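Long-range contacts in topoisomerase I-like protein (Leishmania donovani, PDB 2B9S), which probably relaxes supercoiled DNA by nicking one strand of the duplex and resealing it, as eukaryotic type IB topoisomerases do: residues G29-P34 with N154-P159; E182-N187 with A216-S221; V212-M217 with M226-L231. One frame throughout, in Å; residues are numbered along the deposited sequence.

Interaction 1: G29-P34 with N154-P159. With nucleotides of chain C.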
loop_
_atom_site.group_PDB
_atom_site.type_symbol
_atom_site.label_atom_id
_atom_site.label_comp_id
_atom_site.label_asym_id
_atom_site.label_seq_id
_atom_site.Cartn_x
_atom_site.Cartn_y
_atom_site.Cartn_z
ATOM N N GLY D 29 14.470 8.779 -16.786
ATOM C CA GLY D 29 13.111 8.343 -17.114
ATOM C C GLY D 29 12.831 6.916 -16.693
ATOM O O GLY D 29 13.284 6.462 -15.645
ATOM N N VAL D 30 12.114 6.193 -17.540
ATOM C CA VAL D 30 11.519 4.916 -17.158
ATOM C C VAL D 30 11.907 3.765 -18.074
ATOM O O VAL D 30 12.188 3.977 -19.249
ATOM C CB VAL D 30 9.972 5.038 -17.101
ATOM C CG1 VAL D 30 9.560 6.002 -15.967
ATOM C CG2 VAL D 30 9.397 5.496 -18.454
ATOM N N LEU D 31 11.925 2.551 -17.524
ATOM C CA LEU D 31 12.171 1.347 -18.316
ATOM C C LEU D 31 10.836 0.710 -18.727
ATOM O O LEU D 31 10.068 0.234 -17.880
ATOM C CB LEU D 31 13.095 0.362 -17.564
ATOM C CG LEU D 31 13.555 -0.956 -18.245
ATOM C CD1 LEU D 31 14.148 -0.747 -19.638
ATOM C CD2 LEU D 31 14.518 -1.760 -17.389
ATOM N N PHE D 32 10.561 0.733 -20.027
ATOM C CA PHE D 32 9.356 0.152 -20.621
ATOM C C PHE D 32 9.545 -1.350 -20.807
ATOM O O PHE D 32 10.596 -1.771 -21.297
ATOM C CB PHE D 32 9.114 0.757 -22.010
ATOM C CG PHE D 32 8.673 2.189 -21.990
ATOM C CD1 PHE D 32 7.330 2.515 -21.811
ATOM C CD2 PHE D 32 9.595 3.220 -22.182
ATOM C CE1 PHE D 32 6.911 3.851 -21.796
ATOM C CE2 PHE D 32 9.184 4.554 -22.172
ATOM C CZ PHE D 32 7.842 4.867 -21.979
ATOM N N PRO D 33 8.540 -2.172 -20.420
ATOM C CA PRO D 33 8.657 -3.618 -20.679
ATOM C C PRO D 33 8.797 -3.914 -22.183
ATOM O O PRO D 33 8.417 -3.070 -23.006
ATOM C CB PRO D 33 7.327 -4.186 -20.123
ATOM C CG PRO D 33 6.422 -3.022 -20.000
ATOM C CD PRO D 33 7.273 -1.841 -19.733
ATOM N N PRO D 34 9.325 -5.105 -22.546
ATOM C CA PRO D 34 9.473 -5.446 -23.982
ATOM C C PRO D 34 8.150 -5.452 -24.744
ATOM O O PRO D 34 7.109 -5.787 -24.185
ATOM C CB PRO D 34 10.059 -6.864 -23.959
ATOM C CG PRO D 34 10.626 -7.045 -22.583
ATOM C CD PRO D 34 9.795 -6.194 -21.666
ATOM N N ASN D 154 10.467 2.422 -8.418
ATOM C CA ASN D 154 9.645 1.705 -9.406
ATOM C C ASN D 154 9.806 2.263 -10.831
ATOM O O ASN D 154 8.823 2.637 -11.480
ATOM C CB ASN D 154 8.164 1.668 -8.960
ATOM C CG ASN D 154 7.576 3.068 -8.742
ATOM O OD1 ASN D 154 8.181 3.915 -8.071
ATOM N ND2 ASN D 154 6.396 3.319 -9.314
ATOM N N PHE D 155 11.054 2.313 -11.308
ATOM C CA PHE D 155 11.377 2.832 -12.657
ATOM C C PHE D 155 10.883 1.933 -13.807
ATOM O O PHE D 155 10.780 2.386 -14.942
ATOM C CB PHE D 155 12.879 3.067 -12.800
ATOM C CG PHE D 155 13.706 1.838 -12.554
ATOM C CD1 PHE D 155 14.263 1.600 -11.291
ATOM C CD2 PHE D 155 13.915 0.905 -13.575
ATOM C CE1 PHE D 155 15.019 0.448 -11.066
ATOM C CE2 PHE D 155 14.655 -0.244 -13.359
ATOM C CZ PHE D 155 15.222 -0.480 -12.113
ATOM N N ARG D 156 10.607 0.663 -13.515
ATOM C CA ARG D 156 10.017 -0.238 -14.522
ATOM C C ARG D 156 8.514 -0.036 -14.619
ATOM O O ARG D 156 7.779 -0.383 -13.690
ATOM C CB ARG D 156 10.285 -1.699 -14.181
ATOM C CG ARG D 156 11.696 -2.126 -14.346
ATOM C CD ARG D 156 11.797 -3.623 -14.207
ATOM N NE ARG D 156 12.960 -3.948 -13.399
ATOM C CZ ARG D 156 14.133 -4.324 -13.894
ATOM N NH1 ARG D 156 14.295 -4.449 -15.218
ATOM N NH2 ARG D 156 15.132 -4.586 -13.057
ATOM N N VAL D 157 8.073 0.513 -15.744
ATOM C CA VAL D 157 6.661 0.728 -16.032
ATOM C C VAL D 157 5.892 -0.597 -15.944
ATOM O O VAL D 157 6.342 -1.634 -16.470
ATOM C CB VAL D 157 6.456 1.366 -17.434
ATOM C CG1 VAL D 157 4.970 1.579 -17.725
ATOM C CG2 VAL D 157 7.199 2.669 -17.535
ATOM N N GLU D 158 4.743 -0.547 -15.264
ATOM C CA GLU D 158 3.891 -1.719 -15.048
ATOM C C GLU D 158 3.539 -2.320 -16.388
ATOM O O GLU D 158 3.046 -1.587 -17.272
ATOM C CB GLU D 158 2.601 -1.336 -14.316
ATOM C CG GLU D 158 2.835 -0.882 -12.907
ATOM C CD GLU D 158 1.548 -0.523 -12.178
ATOM O OE1 GLU D 158 0.460 -0.997 -12.580
ATOM O OE2 GLU D 158 1.632 0.246 -11.202
ATOM N N PRO D 159 3.812 -3.637 -16.563
ATOM C CA PRO D 159 3.327 -4.281 -17.770
ATOM C C PRO D 159 1.796 -4.463 -17.765
ATOM O O PRO D 159 1.167 -4.502 -16.694
ATOM C CB PRO D 159 4.081 -5.625 -17.798
ATOM C CG PRO D 159 4.534 -5.864 -16.395
ATOM C CD PRO D 159 4.616 -4.542 -15.713
ATOM P P DT C 12 3.939 -4.548 -11.532
ATOM O OP1 DT C 12 3.334 -5.149 -12.736
ATOM O OP2 DT C 12 4.902 -3.428 -11.668
ATOM O "O5'" DT C 12 2.738 -4.083 -10.592
ATOM C "C5'" DT C 12 1.607 -4.944 -10.294
ATOM C "C4'" DT C 12 0.779 -4.289 -9.211
ATOM O "O4'" DT C 12 1.571 -4.235 -8.006
ATOM C "C3'" DT C 12 0.311 -2.841 -9.436
ATOM O "O3'" DT C 12 -1.017 -2.686 -8.872
ATOM C "C2'" DT C 12 1.273 -1.989 -8.608
ATOM C "C1'" DT C 12 1.371 -2.966 -7.448
ATOM N N1 DT C 12 2.310 -2.569 -6.391
ATOM C C2 DT C 12 2.025 -2.961 -5.103
ATOM O O2 DT C 12 1.072 -3.660 -4.815
ATOM N N3 DT C 12 2.920 -2.480 -4.178
ATOM C C4 DT C 12 4.014 -1.672 -4.422
ATOM O O4 DT C 12 4.750 -1.289 -3.527
ATOM C C5 DT C 12 4.237 -1.297 -5.785
ATOM C C7 DT C 12 5.461 -0.530 -6.193
ATOM C C6 DT C 12 3.383 -1.744 -6.685
#

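Interaction 2: E182-N187 with A216-S221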
loop_
_atom_site.group_PDB
_atom_site.type_symbol
_atom_site.label_atom_id
_atom_site.label_comp_id
_atom_site.label_asym_id
_atom_site.label_seq_id
_atom_site.Cartn_x
_atom_site.Cartn_y
_atom_site.Cartn_z
ATOM N N GLU D 182 3.325 8.452 -24.541
ATOM C CA GLU D 182 2.320 9.509 -24.602
ATOM C C GLU D 182 1.432 9.589 -23.363
ATOM O O GLU D 182 0.699 10.565 -23.180
ATOM C CB GLU D 182 1.442 9.345 -25.857
ATOM C CG GLU D 182 2.119 9.764 -27.190
ATOM C CD GLU D 182 3.217 8.795 -27.706
ATOM O OE1 GLU D 182 3.270 7.609 -27.324
ATOM O OE2 GLU D 182 4.036 9.219 -28.529
ATOM N N ASP D 183 1.487 8.554 -22.530
ATOM C CA ASP D 183 0.705 8.489 -21.291
ATOM C C ASP D 183 1.470 9.085 -20.104
ATOM O O ASP D 183 0.867 9.463 -19.095
ATOM C CB ASP D 183 0.332 7.021 -20.992
ATOM C CG ASP D 183 -0.532 6.392 -22.083
ATOM O OD1 ASP D 183 -1.448 7.074 -22.572
ATOM O OD2 ASP D 183 -0.310 5.217 -22.455
ATOM N N ILE D 184 2.796 9.172 -20.247
ATOM C CA ILE D 184 3.724 9.486 -19.147
ATOM C C ILE D 184 4.171 10.947 -19.124
ATOM O O ILE D 184 4.648 11.495 -20.128
ATOM C CB ILE D 184 4.947 8.535 -19.164
ATOM C CG1 ILE D 184 4.472 7.093 -18.959
ATOM C CG2 ILE D 184 5.982 8.907 -18.080
ATOM C CD1 ILE D 184 5.448 6.032 -19.416
ATOM N N THR D 185 3.970 11.570 -17.964
ATOM C CA THR D 185 4.439 12.930 -17.680
ATOM C C THR D 185 5.762 12.792 -16.933
ATOM O O THR D 185 5.864 12.061 -15.942
ATOM C CB THR D 185 3.397 13.735 -16.847
ATOM O OG1 THR D 185 2.169 13.823 -17.584
ATOM C CG2 THR D 185 3.878 15.155 -16.547
ATOM N N ILE D 186 6.777 13.478 -17.443
ATOM C CA ILE D 186 8.102 13.507 -16.828
ATOM C C ILE D 186 8.220 14.744 -15.938
ATOM O O ILE D 186 7.878 15.859 -16.344
ATOM C CB ILE D 186 9.210 13.468 -17.920
ATOM C CG1 ILE D 186 9.207 12.109 -18.647
ATOM C CG2 ILE D 186 10.573 13.806 -17.335
ATOM C CD1 ILE D 186 9.903 10.941 -17.927
ATOM N N ASN D 187 8.647 14.527 -14.696
ATOM C CA ASN D 187 8.970 15.630 -13.792
ATOM C C ASN D 187 10.470 15.635 -13.550
ATOM O O ASN D 187 11.026 14.655 -13.043
ATOM C CB ASN D 187 8.233 15.524 -12.457
ATOM C CG ASN D 187 8.329 16.798 -11.638
ATOM O OD1 ASN D 187 7.936 17.853 -12.096
ATOM N ND2 ASN D 187 8.835 16.695 -10.424
ATOM N N ALA D 216 8.092 10.619 -12.584
ATOM C CA ALA D 216 7.195 10.336 -13.694
ATOM C C ALA D 216 5.815 9.918 -13.171
ATOM O O ALA D 216 5.689 9.459 -12.028
ATOM C CB ALA D 216 7.808 9.260 -14.631
ATOM N N MET D 217 4.792 10.087 -14.015
ATOM C CA MET D 217 3.393 9.833 -13.651
ATOM C C MET D 217 2.647 9.373 -14.891
ATOM O O MET D 217 2.904 9.855 -15.993
ATOM C CB MET D 217 2.744 11.108 -13.078
ATOM C CG MET D 217 1.264 11.008 -12.648
ATOM S SD MET D 217 0.003 11.183 -13.965
ATOM C CE MET D 217 0.124 12.922 -14.369
ATOM N N TRP D 218 1.744 8.412 -14.718
ATOM C CA TRP D 218 0.771 8.092 -15.754
ATOM C C TRP D 218 -0.573 7.792 -15.109
ATOM O O TRP D 218 -0.685 7.592 -13.899
ATOM C CB TRP D 218 1.232 6.963 -16.673
ATOM C CG TRP D 218 1.211 5.631 -16.041
ATOM C CD1 TRP D 218 0.176 4.738 -16.046
ATOM C CD2 TRP D 218 2.271 5.019 -15.292
ATOM N NE1 TRP D 218 0.517 3.615 -15.340
ATOM C CE2 TRP D 218 1.795 3.757 -14.859
ATOM C CE3 TRP D 218 3.576 5.418 -14.936
ATOM C CZ2 TRP D 218 2.580 2.872 -14.098
ATOM C CZ3 TRP D 218 4.360 4.532 -14.165
ATOM C CH2 TRP D 218 3.843 3.273 -13.754
ATOM N N ARG D 219 -1.606 7.799 -15.922
ATOM C CA ARG D 219 -2.933 7.511 -15.427
ATOM C C ARG D 219 -3.295 6.073 -15.829
ATOM O O ARG D 219 -3.257 5.711 -17.007
ATOM C CB ARG D 219 -3.895 8.559 -15.976
ATOM C CG ARG D 219 -5.273 8.531 -15.378
ATOM C CD ARG D 219 -6.060 9.759 -15.803
ATOM N NE ARG D 219 -5.502 10.992 -15.231
ATOM C CZ ARG D 219 -5.844 11.472 -14.038
ATOM N NH1 ARG D 219 -6.734 10.812 -13.286
ATOM N NH2 ARG D 219 -5.297 12.604 -13.595
ATOM N N ASP D 220 -3.582 5.255 -14.826
ATOM C CA ASP D 220 -3.849 3.823 -15.015
ATOM C C ASP D 220 -5.243 3.569 -15.627
ATOM O O ASP D 220 -6.201 4.226 -15.259
ATOM C CB ASP D 220 -3.648 3.100 -13.671
ATOM C CG ASP D 220 -4.460 1.831 -13.542
ATOM O OD1 ASP D 220 -3.902 0.766 -13.856
ATOM O OD2 ASP D 220 -5.638 1.906 -13.090
ATOM N N SER D 221 -5.340 2.628 -16.569
ATOM C CA SER D 221 -6.570 2.447 -17.354
ATOM C C SER D 221 -7.734 1.749 -16.644
ATOM O O SER D 221 -8.882 1.892 -17.067
ATOM C CB SER D 221 -6.272 1.721 -18.659
ATOM O OG SER D 221 -5.866 0.387 -18.408
HETATM O O HOH W 1 -1.776 8.965 -18.520
HETATM O O HOH W 2 -3.068 7.066 -19.640
#

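Interaction 3: V212-M217 with M226-L231. With nucleotides of chain A.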
loop_
_atom_site.group_PDB
_atom_site.type_symbol
_atom_site.label_atom_id
_atom_site.label_comp_id
_atom_site.label_asym_id
_atom_site.label_seq_id
_atom_site.Cartn_x
_atom_site.Cartn_y
_atom_site.Cartn_z
ATOM N N VAL D 212 6.895 18.773 -5.822
ATOM C CA VAL D 212 6.592 17.326 -5.784
ATOM C C VAL D 212 7.865 16.460 -5.806
ATOM O O VAL D 212 8.941 16.965 -6.123
ATOM C CB VAL D 212 5.510 16.884 -6.876
ATOM C CG1 VAL D 212 4.203 17.675 -6.685
ATOM C CG2 VAL D 212 6.032 17.016 -8.314
ATOM N N THR D 213 7.728 15.168 -5.479
ATOM C CA THR D 213 8.863 14.250 -5.250
ATOM C C THR D 213 8.923 13.117 -6.276
ATOM O O THR D 213 9.732 12.181 -6.144
ATOM C CB THR D 213 8.802 13.548 -3.863
ATOM O OG1 THR D 213 7.650 12.692 -3.805
ATOM C CG2 THR D 213 8.756 14.527 -2.725
ATOM N N TRP D 214 8.040 13.173 -7.272
ATOM C CA TRP D 214 7.951 12.111 -8.265
ATOM C C TRP D 214 8.683 12.464 -9.546
ATOM O O TRP D 214 8.798 13.654 -9.886
ATOM C CB TRP D 214 6.490 11.737 -8.555
ATOM C CG TRP D 214 5.535 12.842 -8.951
ATOM C CD1 TRP D 214 4.673 13.520 -8.119
ATOM C CD2 TRP D 214 5.252 13.320 -10.290
ATOM N NE1 TRP D 214 3.917 14.409 -8.856
ATOM C CE2 TRP D 214 4.246 14.295 -10.182
ATOM C CE3 TRP D 214 5.763 13.021 -11.556
ATOM C CZ2 TRP D 214 3.750 14.982 -11.288
ATOM C CZ3 TRP D 214 5.268 13.693 -12.652
ATOM C CH2 TRP D 214 4.266 14.656 -12.518
ATOM N N LEU D 215 9.175 11.435 -10.246
ATOM C CA LEU D 215 9.976 11.635 -11.458
ATOM C C LEU D 215 9.153 11.404 -12.720
ATOM O O LEU D 215 9.486 11.906 -13.810
ATOM C CB LEU D 215 11.207 10.705 -11.480
ATOM C CG LEU D 215 12.012 10.494 -10.197
ATOM C CD1 LEU D 215 13.277 9.609 -10.416
ATOM C CD2 LEU D 215 12.369 11.803 -9.527
ATOM N N ALA D 216 8.092 10.619 -12.584
ATOM C CA ALA D 216 7.195 10.336 -13.694
ATOM C C ALA D 216 5.815 9.918 -13.171
ATOM O O ALA D 216 5.689 9.459 -12.028
ATOM C CB ALA D 216 7.808 9.260 -14.631
ATOM N N MET D 217 4.792 10.087 -14.015
ATOM C CA MET D 217 3.393 9.833 -13.651
ATOM C C MET D 217 2.647 9.373 -14.891
ATOM O O MET D 217 2.904 9.855 -15.993
ATOM C CB MET D 217 2.744 11.108 -13.078
ATOM C CG MET D 217 1.264 11.008 -12.648
ATOM S SD MET D 217 0.003 11.183 -13.965
ATOM C CE MET D 217 0.124 12.922 -14.369
ATOM N N MET D 226 -3.818 7.565 -10.614
ATOM C CA MET D 226 -2.495 8.108 -10.898
ATOM C C MET D 226 -1.374 7.269 -10.262
ATOM O O MET D 226 -1.411 6.977 -9.063
ATOM C CB MET D 226 -2.421 9.569 -10.466
ATOM C CG MET D 226 -3.439 10.465 -11.203
ATOM S SD MET D 226 -3.611 12.146 -10.527
ATOM C CE MET D 226 -2.228 12.903 -11.360
ATOM N N LYS D 227 -0.408 6.869 -11.100
ATOM C CA LYS D 227 0.767 6.071 -10.715
ATOM C C LYS D 227 2.059 6.912 -10.836
ATOM O O LYS D 227 2.227 7.697 -11.770
ATOM C CB LYS D 227 0.887 4.829 -11.613
ATOM C CG LYS D 227 -0.294 3.834 -11.601
ATOM C CD LYS D 227 -0.445 3.161 -10.231
ATOM C CE LYS D 227 -1.514 2.073 -10.228
ATOM N NZ LYS D 227 -1.123 0.876 -11.035
ATOM N N TYR D 228 2.975 6.733 -9.898
ATOM C CA TYR D 228 4.174 7.567 -9.843
ATOM C C TYR D 228 5.413 6.750 -9.689
ATOM O O TYR D 228 5.438 5.782 -8.926
ATOM C CB TYR D 228 4.149 8.506 -8.651
ATOM C CG TYR D 228 2.969 9.411 -8.604
ATOM C CD1 TYR D 228 2.999 10.644 -9.240
ATOM C CD2 TYR D 228 1.818 9.055 -7.877
ATOM C CE1 TYR D 228 1.938 11.470 -9.196
ATOM C CE2 TYR D 228 0.740 9.888 -7.849
ATOM C CZ TYR D 228 0.811 11.092 -8.501
ATOM O OH TYR D 228 -0.255 11.948 -8.446
ATOM N N VAL D 229 6.443 7.159 -10.419
ATOM C CA VAL D 229 7.800 6.724 -10.152
ATOM C C VAL D 229 8.376 7.631 -9.065
ATOM O O VAL D 229 8.441 8.852 -9.216
ATOM C CB VAL D 229 8.663 6.789 -11.412
ATOM C CG1 VAL D 229 10.072 6.325 -11.105
ATOM C CG2 VAL D 229 8.048 5.953 -12.521
ATOM N N MET D 230 8.763 7.025 -7.954
ATOM C CA MET D 230 9.305 7.764 -6.808
ATOM C C MET D 230 10.634 7.150 -6.318
ATOM O O MET D 230 11.043 6.079 -6.790
ATOM C CB MET D 230 8.231 7.856 -5.697
ATOM C CG MET D 230 7.092 8.879 -6.037
ATOM S SD MET D 230 5.983 9.200 -4.671
ATOM C CE MET D 230 4.662 10.258 -5.333
ATOM N N LEU D 231 11.303 7.819 -5.372
ATOM C CA LEU D 231 12.606 7.337 -4.853
ATOM C C LEU D 231 12.475 6.124 -3.939
ATOM O O LEU D 231 11.402 5.855 -3.428
ATOM C CB LEU D 231 13.412 8.464 -4.172
ATOM C CG LEU D 231 13.790 9.716 -4.985
ATOM C CD1 LEU D 231 14.924 10.470 -4.326
ATOM C CD2 LEU D 231 14.167 9.396 -6.407
ATOM P P DA A 7 0.461 15.641 -8.478
ATOM O OP1 DA A 7 1.279 16.843 -8.759
ATOM O OP2 DA A 7 0.399 14.505 -9.419
ATOM O "O5'" DA A 7 0.935 15.074 -7.080
ATOM C "C5'" DA A 7 0.873 15.878 -5.930
ATOM C "C4'" DA A 7 1.237 15.053 -4.713
ATOM O "O4'" DA A 7 0.046 14.361 -4.268
ATOM C "C3'" DA A 7 2.311 13.969 -4.869
ATOM O "O3'" DA A 7 2.948 13.859 -3.612
ATOM C "C2'" DA A 7 1.508 12.705 -5.010
ATOM C "C1'" DA A 7 0.402 13.029 -3.999
ATOM N N9 DA A 7 -0.772 12.158 -4.129
ATOM C C8 DA A 7 -1.288 11.704 -5.303
ATOM N N7 DA A 7 -2.319 10.937 -5.132
ATOM C C5 DA A 7 -2.489 10.860 -3.779
ATOM C C6 DA A 7 -3.432 10.182 -3.003
ATOM N N6 DA A 7 -4.397 9.418 -3.540
ATOM N N1 DA A 7 -3.329 10.306 -1.669
ATOM C C2 DA A 7 -2.369 11.091 -1.163
ATOM N N3 DA A 7 -1.415 11.763 -1.807
ATOM C C4 DA A 7 -1.536 11.608 -3.129
ATOM P P DC A 8 4.430 14.330 -3.279
ATOM O OP1 DC A 8 4.376 15.701 -2.815
ATOM O OP2 DC A 8 5.329 14.007 -4.426
ATOM O "O5'" DC A 8 4.854 13.194 -2.232
ATOM C "C5'" DC A 8 4.508 13.114 -0.905
ATOM C "C4'" DC A 8 3.635 11.896 -0.553
ATOM O "O4'" DC A 8 2.597 11.582 -1.502
ATOM C "C3'" DC A 8 4.236 10.531 -0.285
ATOM O "O3'" DC A 8 5.039 10.583 0.905
ATOM C "C2'" DC A 8 2.929 9.778 -0.019
ATOM C "C1'" DC A 8 1.890 10.549 -0.841
ATOM N N1 DC A 8 1.171 9.655 -1.813
ATOM C C2 DC A 8 0.103 8.883 -1.326
ATOM O O2 DC A 8 -0.219 8.977 -0.133
ATOM N N3 DC A 8 -0.556 8.057 -2.176
ATOM C C4 DC A 8 -0.185 7.975 -3.461
ATOM N N4 DC A 8 -0.891 7.143 -4.236
ATOM C C5 DC A 8 0.918 8.742 -3.990
ATOM C C6 DC A 8 1.570 9.559 -3.130
ATOM P P DG A 6 -5.156 16.505 -11.650
ATOM O OP1 DG A 6 -4.701 17.786 -12.228
ATOM O OP2 DG A 6 -5.268 15.285 -12.454
ATOM O "O5'" DG A 6 -4.231 16.210 -10.371
ATOM C "C5'" DG A 6 -4.030 17.169 -9.329
ATOM C "C4'" DG A 6 -3.326 16.506 -8.159
ATOM O "O4'" DG A 6 -4.242 15.738 -7.343
ATOM C "C3'" DG A 6 -2.227 15.522 -8.528
ATOM O "O3'" DG A 6 -1.009 16.221 -8.225
ATOM C "C2'" DG A 6 -2.451 14.309 -7.603
ATOM C "C1'" DG A 6 -3.490 14.798 -6.597
ATOM N N9 DG A 6 -4.457 13.797 -6.124
ATOM C C8 DG A 6 -5.258 12.944 -6.871
ATOM N N7 DG A 6 -6.020 12.168 -6.118
ATOM C C5 DG A 6 -5.703 12.538 -4.811
ATOM C C6 DG A 6 -6.188 12.091 -3.576
ATOM O O6 DG A 6 -7.043 11.234 -3.381
ATOM N N1 DG A 6 -5.587 12.715 -2.475
ATOM C C2 DG A 6 -4.625 13.687 -2.568
ATOM N N2 DG A 6 -4.128 14.211 -1.429
ATOM N N3 DG A 6 -4.175 14.123 -3.716
ATOM C C4 DG A 6 -4.750 13.520 -4.792
HETATM O O HOH W 3 10.330 10.249 -4.482
#

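Interaction 1: G29-P34 with N154-P159
L31 and R156 form an isolated backbone bridge between two loops of the DNA-binding fragment, one following strand 25-26, the other strand 148-151, that run in nearly the same direction (28° apart). L31 supplies both bonds: its N donates to F155 O at 2.8 Å and its O accepts from V157 N at 2.9 Å, with R156 between the two. V157 carries much of the apolar packing. V157 CG2 meets V30 CB at 3.7 Å, and V157 CB lies 4.0 Å from P33 CD, valine and proline crossing at about a right angle. With CG anti to the backbone N (chi1 -177°), L31 runs alongside R156 and brings CD2 to 3.5 Å from R156 NH1; L31 CB reaches the edge of the F155 ring, and F155 CE2 lies over one face of the guanidinium. E158 points away from 29-34, its carboxylate beside the sugar of DT12 of chain C and salt-bridged to K176 and K227, whereas P159 CD approaches OP1 of that nucleotide at 3.3 Å. Two backbone bonds and a set of apolar contacts thus hold the protein side of a loop whose other side faces the DNA backbone; the two lysines probably offset the charge of E158 near the phosphates.

Interaction 2: E182-N187 with A216-S221
A216, M217 and T185 bury the largest areas here, where strands 185-187 and 216-219 pair antiparallel with axes 4.9 Å apart at 157°. T185 and M217 are a hydrogen-bonded pair: T185 N donates to M217 O at 2.8 Å, nearly straight on (165° at the hydrogen), and M217 N returns a more bent bond to T185 O at 3.0 Å. Their side chains lie on one face, side by side and pointing the same way. M217 CG is anti to its backbone N (chi1 180°) and the chain then bends at chi2 and chi3, which puts CE 3.9 Å from T185 OG1. A216, whose CA also makes a CA-H...O contact with T185 O, forms the adjoining non-hydrogen-bonded pair with I186 and puts its methyl on the other face. There A216 CB meets I184 CG2 at 3.9 Å and, more distantly, I186 CD1. Further along, I184 CG1 lies 4.0 Å from W218 CB. Past the paired residues the segments separate and water takes over: one molecule donates to D183 O at 2.8 Å and accepts from R219 N at 2.9 Å, and a second donates to R219 O and, weakly, to D183 OD1, while D183 OD2 is held by Q180 N. The R219 side chain leads away from 182-187, and its NH2 forms a salt bridge with a DNA phosphate outside the two segments. The pairing is that of the two inner strands of a four-stranded mixed sheet, flanked by strands 205-207 and 226-229, in the DNA-binding fragment of a eukaryotic topoisomerase I.

Interaction 3: V212-M217 with M226-L231
W214 and Y228 make the tight part of this contact. Y228 CD1 lies over one face of the indole, near its rim, at 3.4 Å from W214 CG; the five-membered ring and the phenol ring are inclined at 49°. W214 CG sits between its backbone N and carbonyl carbon (chi1 54°), which turns the indole across the tyrosine, while V212 CG2 backs its opposite face. M217 runs alongside Y228 and places CG 3.5 Å from Y228 CE1, and its methyl CE meets M226 CE at 3.8 Å. Thus wedged, the phenol points at the DNA: Y228 OH donates to OP2 of DA7 of chain A at 2.8 Å, the phosphate oxygen lying in the plane of the ring at its edge. T213 holds the next phosphate, with both N and OG1 donating to OP2 of DC8 of chain A, the hydroxyl at 2.7 Å. The backbones are tied by L215 N to V229 O at 2.9 Å, almost straight at 172°, and by V229 N to A216 O. Packing is looser toward L231. There L215 CD1 meets only the methyl CD2 of L231, at 4.1 Å, the two side chains crossing at about a right angle, and beside them a water bridges T213 O and L231 N. K227 likewise leads away from 212-217, to a phosphate and E158. Strands 216-219 and 226-229 form a beta hairpin; Y228 of the hairpin and T213 of the loop leading into it bind consecutive phosphates of one DNA strand.

In the fold
Interactions 2 and 3 share A216 and M217 and use the two edges of strand 216-219, which pairs with 185-187 on one side and 226-229 on the other. Interaction 1 lies against the same sheet: V30 packs on A216 and V229, F32 on I184, and E158 on W218, while N154 and E158 bind Y228 O and K227 through a hydrogen bond and a salt bridge. Interaction 3, buried and aromatic, binds phosphates through T213, Y228 and K227. Interaction 2 is regular strand pairing, opening to waters at one end and reaching the DNA through R219. Interaction 1, between loops, is partly buried and relies on one backbone bridge with leucine, valine and proline contacts. All three lie within the DNA-binding fragment.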